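Local structure of endoglycosidase (6Q64) at residues Glu277-Trp290 and Lys325-Asp338. The protein is a glycoside hydrolase of family 18 that probably cleaves O-glycosidic bonds within complex N-glycans as an endoglycosidase. The protein carries 1 engineered substitution. Residues are numbered along the deposited sequence; the frame is centred on the assembly and turned at random.
Sequences ERKTIITVEFEQGW and KRIGGIGTYHMEYD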
# COMPACT_ATOMS: atom_id res chain seq x y z
N GLU A 277 -6.61 -1.47 -14.42
CA GLU A 277 -7.81 -1.86 -13.63
C GLU A 277 -7.43 -2.81 -12.51
O GLU A 277 -7.76 -2.49 -11.36
CB GLU A 277 -8.85 -2.60 -14.46
CG GLU A 277 -9.46 -1.72 -15.53
CD GLU A 277 -9.05 -2.07 -16.95
OE1 GLU A 277 -7.84 -2.25 -17.16
OE2 GLU A 277 -9.95 -2.14 -17.81
N ARG A 278 -6.75 -3.91 -12.81
CA ARG A 278 -6.49 -4.96 -11.78
C ARG A 278 -5.32 -4.57 -10.86
O ARG A 278 -5.22 -5.13 -9.77
CB ARG A 278 -6.33 -6.32 -12.46
CG ARG A 278 -7.66 -6.85 -13.01
CD ARG A 278 -8.76 -7.06 -11.97
NE ARG A 278 -8.18 -7.88 -10.91
CZ ARG A 278 -8.38 -7.74 -9.60
NH1 ARG A 278 -7.75 -8.55 -8.77
NH2 ARG A 278 -9.19 -6.82 -9.11
N LYS A 279 -4.50 -3.59 -11.22
CA LYS A 279 -3.38 -3.19 -10.34
C LYS A 279 -3.69 -1.86 -9.63
O LYS A 279 -2.84 -1.37 -8.86
CB LYS A 279 -2.11 -3.06 -11.16
CG LYS A 279 -1.66 -4.32 -11.86
CD LYS A 279 -0.53 -4.06 -12.86
CE LYS A 279 0.69 -3.40 -12.27
NZ LYS A 279 1.80 -3.41 -13.25
N THR A 280 -4.85 -1.26 -9.89
CA THR A 280 -5.16 0.04 -9.26
C THR A 280 -5.84 -0.21 -7.91
O THR A 280 -6.74 -1.07 -7.79
CB THR A 280 -5.96 0.93 -10.21
OG1 THR A 280 -5.16 1.25 -11.35
CG2 THR A 280 -6.37 2.20 -9.52
N ILE A 281 -5.39 0.52 -6.90
CA ILE A 281 -6.00 0.53 -5.54
C ILE A 281 -6.51 1.95 -5.29
O ILE A 281 -5.74 2.89 -5.52
CB ILE A 281 -4.99 0.04 -4.48
CG1 ILE A 281 -4.92 -1.49 -4.48
CG2 ILE A 281 -5.36 0.53 -3.11
CD1 ILE A 281 -3.61 -2.03 -3.99
N ILE A 282 -7.77 2.09 -4.87
CA ILE A 282 -8.33 3.42 -4.52
C ILE A 282 -8.59 3.43 -3.02
O ILE A 282 -9.03 2.42 -2.46
CB ILE A 282 -9.56 3.75 -5.35
CG1 ILE A 282 -10.42 2.51 -5.65
CG2 ILE A 282 -9.11 4.43 -6.62
CD1 ILE A 282 -11.78 2.83 -6.27
N THR A 283 -8.25 4.56 -2.40
CA THR A 283 -8.17 4.70 -0.94
C THR A 283 -9.00 5.89 -0.51
O THR A 283 -9.13 6.91 -1.24
CB THR A 283 -6.73 4.84 -0.44
OG1 THR A 283 -6.21 6.11 -0.83
CG2 THR A 283 -5.87 3.70 -0.95
N VAL A 284 -9.52 5.75 0.70
CA VAL A 284 -10.37 6.76 1.33
C VAL A 284 -9.68 7.28 2.61
O VAL A 284 -8.65 6.68 3.04
CB VAL A 284 -11.76 6.13 1.49
CG1 VAL A 284 -11.76 5.09 2.60
CG2 VAL A 284 -12.80 7.21 1.72
N GLU A 285 -10.15 8.42 3.14
CA GLU A 285 -9.39 9.21 4.15
C GLU A 285 -10.06 9.01 5.52
O GLU A 285 -11.17 9.54 5.74
CB GLU A 285 -9.22 10.64 3.64
CG GLU A 285 -9.08 11.74 4.66
CD GLU A 285 -8.23 11.52 5.90
OE1 GLU A 285 -7.05 11.98 5.91
OE2 GLU A 285 -8.79 10.96 6.86
N PHE A 286 -9.38 8.26 6.38
CA PHE A 286 -9.98 7.63 7.59
C PHE A 286 -9.55 8.37 8.86
O PHE A 286 -10.27 8.24 9.86
CB PHE A 286 -9.69 6.13 7.57
CG PHE A 286 -10.89 5.28 7.25
CD1 PHE A 286 -11.91 5.78 6.47
CD2 PHE A 286 -11.01 4.00 7.76
CE1 PHE A 286 -13.03 5.03 6.20
CE2 PHE A 286 -12.13 3.24 7.48
CZ PHE A 286 -13.14 3.75 6.70
N GLU A 287 -8.46 9.15 8.82
CA GLU A 287 -8.16 10.20 9.82
C GLU A 287 -9.42 11.06 10.03
O GLU A 287 -9.72 11.37 11.17
CB GLU A 287 -6.90 10.95 9.37
CG GLU A 287 -6.55 12.20 10.15
CD GLU A 287 -5.09 12.62 9.99
OE1 GLU A 287 -4.30 12.23 10.86
OE2 GLU A 287 -4.75 13.28 8.98
N GLN A 288 -10.21 11.32 8.99
CA GLN A 288 -11.41 12.19 9.11
C GLN A 288 -12.73 11.43 8.91
O GLN A 288 -13.75 11.93 9.36
CB GLN A 288 -11.29 13.31 8.10
CG GLN A 288 -10.52 14.50 8.64
CD GLN A 288 -10.77 15.68 7.74
OE1 GLN A 288 -10.97 15.53 6.53
NE2 GLN A 288 -10.81 16.87 8.34
N GLY A 289 -12.74 10.28 8.23
CA GLY A 289 -13.99 9.64 7.80
C GLY A 289 -14.17 8.24 8.33
O GLY A 289 -15.14 7.58 7.90
N TRP A 290 -13.32 7.83 9.29
CA TRP A 290 -13.42 6.51 9.98
C TRP A 290 -14.84 6.30 10.48
O TRP A 290 -15.31 5.16 10.45
CB TRP A 290 -12.41 6.41 11.12
CG TRP A 290 -12.63 7.40 12.22
CD1 TRP A 290 -12.15 8.68 12.28
CD2 TRP A 290 -13.39 7.21 13.43
NE1 TRP A 290 -12.54 9.28 13.44
CE2 TRP A 290 -13.30 8.40 14.17
CE3 TRP A 290 -14.14 6.15 13.95
CZ2 TRP A 290 -13.94 8.56 15.39
CZ3 TRP A 290 -14.77 6.30 15.16
CH2 TRP A 290 -14.67 7.50 15.87
N LYS A 325 -14.00 -4.74 -15.90
CA LYS A 325 -13.12 -5.34 -14.88
C LYS A 325 -13.31 -4.63 -13.55
O LYS A 325 -13.73 -3.46 -13.51
CB LYS A 325 -11.66 -5.20 -15.29
CG LYS A 325 -11.21 -6.31 -16.22
CD LYS A 325 -9.86 -6.05 -16.80
CE LYS A 325 -9.49 -7.05 -17.86
NZ LYS A 325 -8.36 -6.54 -18.65
N ARG A 326 -12.97 -5.36 -12.49
CA ARG A 326 -13.20 -4.92 -11.11
C ARG A 326 -11.89 -4.29 -10.67
O ARG A 326 -10.80 -4.83 -11.04
CB ARG A 326 -13.72 -6.10 -10.27
CG ARG A 326 -13.67 -5.91 -8.76
CD ARG A 326 -14.51 -4.74 -8.28
NE ARG A 326 -15.90 -4.78 -8.70
CZ ARG A 326 -16.83 -5.63 -8.25
NH1 ARG A 326 -16.57 -6.55 -7.34
NH2 ARG A 326 -18.06 -5.52 -8.70
N ILE A 327 -11.99 -3.16 -10.00
CA ILE A 327 -10.84 -2.46 -9.39
C ILE A 327 -10.01 -3.52 -8.70
O ILE A 327 -10.58 -4.49 -8.30
CB ILE A 327 -11.30 -1.38 -8.40
CG1 ILE A 327 -10.18 -0.41 -8.06
CG2 ILE A 327 -11.89 -2.02 -7.15
CD1 ILE A 327 -9.73 0.46 -9.19
N GLY A 328 -8.73 -3.28 -8.55
CA GLY A 328 -7.78 -4.26 -8.01
C GLY A 328 -7.84 -4.32 -6.50
O GLY A 328 -7.44 -5.36 -5.97
N GLY A 329 -8.21 -3.21 -5.86
CA GLY A 329 -8.38 -3.15 -4.41
C GLY A 329 -8.78 -1.79 -3.87
O GLY A 329 -8.82 -0.80 -4.59
N ILE A 330 -9.06 -1.77 -2.57
CA ILE A 330 -9.37 -0.55 -1.79
C ILE A 330 -8.51 -0.54 -0.54
O ILE A 330 -8.00 -1.61 -0.17
CB ILE A 330 -10.86 -0.50 -1.43
CG1 ILE A 330 -11.24 -1.70 -0.57
CG2 ILE A 330 -11.72 -0.44 -2.69
CD1 ILE A 330 -11.97 -1.27 0.65
N GLY A 331 -8.37 0.63 0.06
CA GLY A 331 -7.64 0.86 1.31
C GLY A 331 -8.10 2.12 2.03
O GLY A 331 -8.87 2.92 1.48
N THR A 332 -7.59 2.32 3.24
CA THR A 332 -7.94 3.45 4.11
C THR A 332 -6.64 4.06 4.59
O THR A 332 -5.68 3.31 4.82
CB THR A 332 -8.79 2.91 5.25
OG1 THR A 332 -8.01 1.78 5.65
CG2 THR A 332 -10.19 2.50 4.83
N TYR A 333 -6.60 5.39 4.64
CA TYR A 333 -5.49 6.17 5.24
C TYR A 333 -5.76 6.25 6.74
O TYR A 333 -6.87 6.68 7.12
CB TYR A 333 -5.42 7.55 4.57
CG TYR A 333 -4.42 8.50 5.15
CD1 TYR A 333 -3.06 8.27 5.05
CD2 TYR A 333 -4.84 9.66 5.78
CE1 TYR A 333 -2.14 9.16 5.59
CE2 TYR A 333 -3.94 10.58 6.30
CZ TYR A 333 -2.58 10.33 6.20
OH TYR A 333 -1.72 11.24 6.74
N HIS A 334 -4.78 5.82 7.54
CA HIS A 334 -4.91 5.64 9.01
C HIS A 334 -6.05 4.64 9.21
O HIS A 334 -7.10 4.97 9.75
CB HIS A 334 -5.08 7.00 9.71
CG HIS A 334 -3.78 7.67 10.05
ND1 HIS A 334 -3.46 8.94 9.61
CD2 HIS A 334 -2.73 7.26 10.80
CE1 HIS A 334 -2.26 9.27 10.05
NE2 HIS A 334 -1.80 8.26 10.79
N MSE A 335 -5.82 3.43 8.68
CA MSE A 335 -6.79 2.34 8.69
C MSE A 335 -7.24 2.01 10.11
O MSE A 335 -8.39 1.64 10.31
CB MSE A 335 -6.21 1.09 8.02
CG MSE A 335 -4.76 0.86 8.27
SE MSE A 335 -4.15 -0.84 7.52
CE MSE A 335 -5.63 -1.90 6.85
N GLU A 336 -6.33 2.18 11.08
CA GLU A 336 -6.56 1.82 12.48
C GLU A 336 -7.63 2.69 13.15
O GLU A 336 -8.15 2.24 14.17
CB GLU A 336 -5.26 1.86 13.28
CG GLU A 336 -4.70 3.25 13.52
CD GLU A 336 -3.73 3.78 12.47
OE1 GLU A 336 -2.97 4.76 12.79
OE2 GLU A 336 -3.73 3.23 11.34
N TYR A 337 -8.00 3.85 12.61
CA TYR A 337 -9.08 4.72 13.16
C TYR A 337 -10.46 4.07 12.96
O TYR A 337 -11.44 4.65 13.43
CB TYR A 337 -9.05 6.11 12.52
CG TYR A 337 -7.93 7.01 13.00
CD1 TYR A 337 -6.62 6.56 13.02
CD2 TYR A 337 -8.17 8.30 13.45
CE1 TYR A 337 -5.57 7.38 13.42
CE2 TYR A 337 -7.14 9.13 13.88
CZ TYR A 337 -5.84 8.66 13.85
OH TYR A 337 -4.79 9.43 14.25
N ASP A 338 -10.51 2.92 12.28
CA ASP A 338 -11.73 2.12 11.99
C ASP A 338 -11.94 1.12 13.13
O ASP A 338 -13.05 0.52 13.23
CB ASP A 338 -11.54 1.37 10.66
CG ASP A 338 -12.76 0.79 9.96
OD1 ASP A 338 -13.93 1.09 10.38
OD2 ASP A 338 -12.53 0.06 8.98
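F286 packs against T332 where strands 280-285 and 329-333 end. Its CB lies close to Y333 O and, at 3.6 Å, to H334 O. CG and CD2 rest against T332 CB. A CH-pi contact follows: T332 CG2 lies over one ring face, 3.5 Å from the centroid, nearest CD2 and CE2 (both 3.4 Å), with CD1, CE1 and the tip CZ also in range. With T332 OG1 between its backbone N and carbonyl carbon (chi1 48°), CG2 falls anti to that carbon and toward the ring. W290 CA lies over the opposite face. At the rim F286 CE2 meets D338 OD2 edge-on at 3.5 Å; D338 OD1 bonds N341. Y337 makes an offset edge-to-face stack, its edge toward the face of the W290 five-membered ring, planes 63° apart.

Behind F286 the strands run parallel, joined by bonds such as Y333 N to V284 O (2.9 Å). Farther back, R278 NH2 gives R326 O a straight bond (3.2 Å, 178°) in the guanidinium plane, though NH2 stands above the carbonyl plane; NH1 reaches H70 O. In the TIM barrel, strand 251-254 flanks 280-285, strand 72-76 flanks 329-333, and helix 311-317 covers I282, V284, I330 and T332.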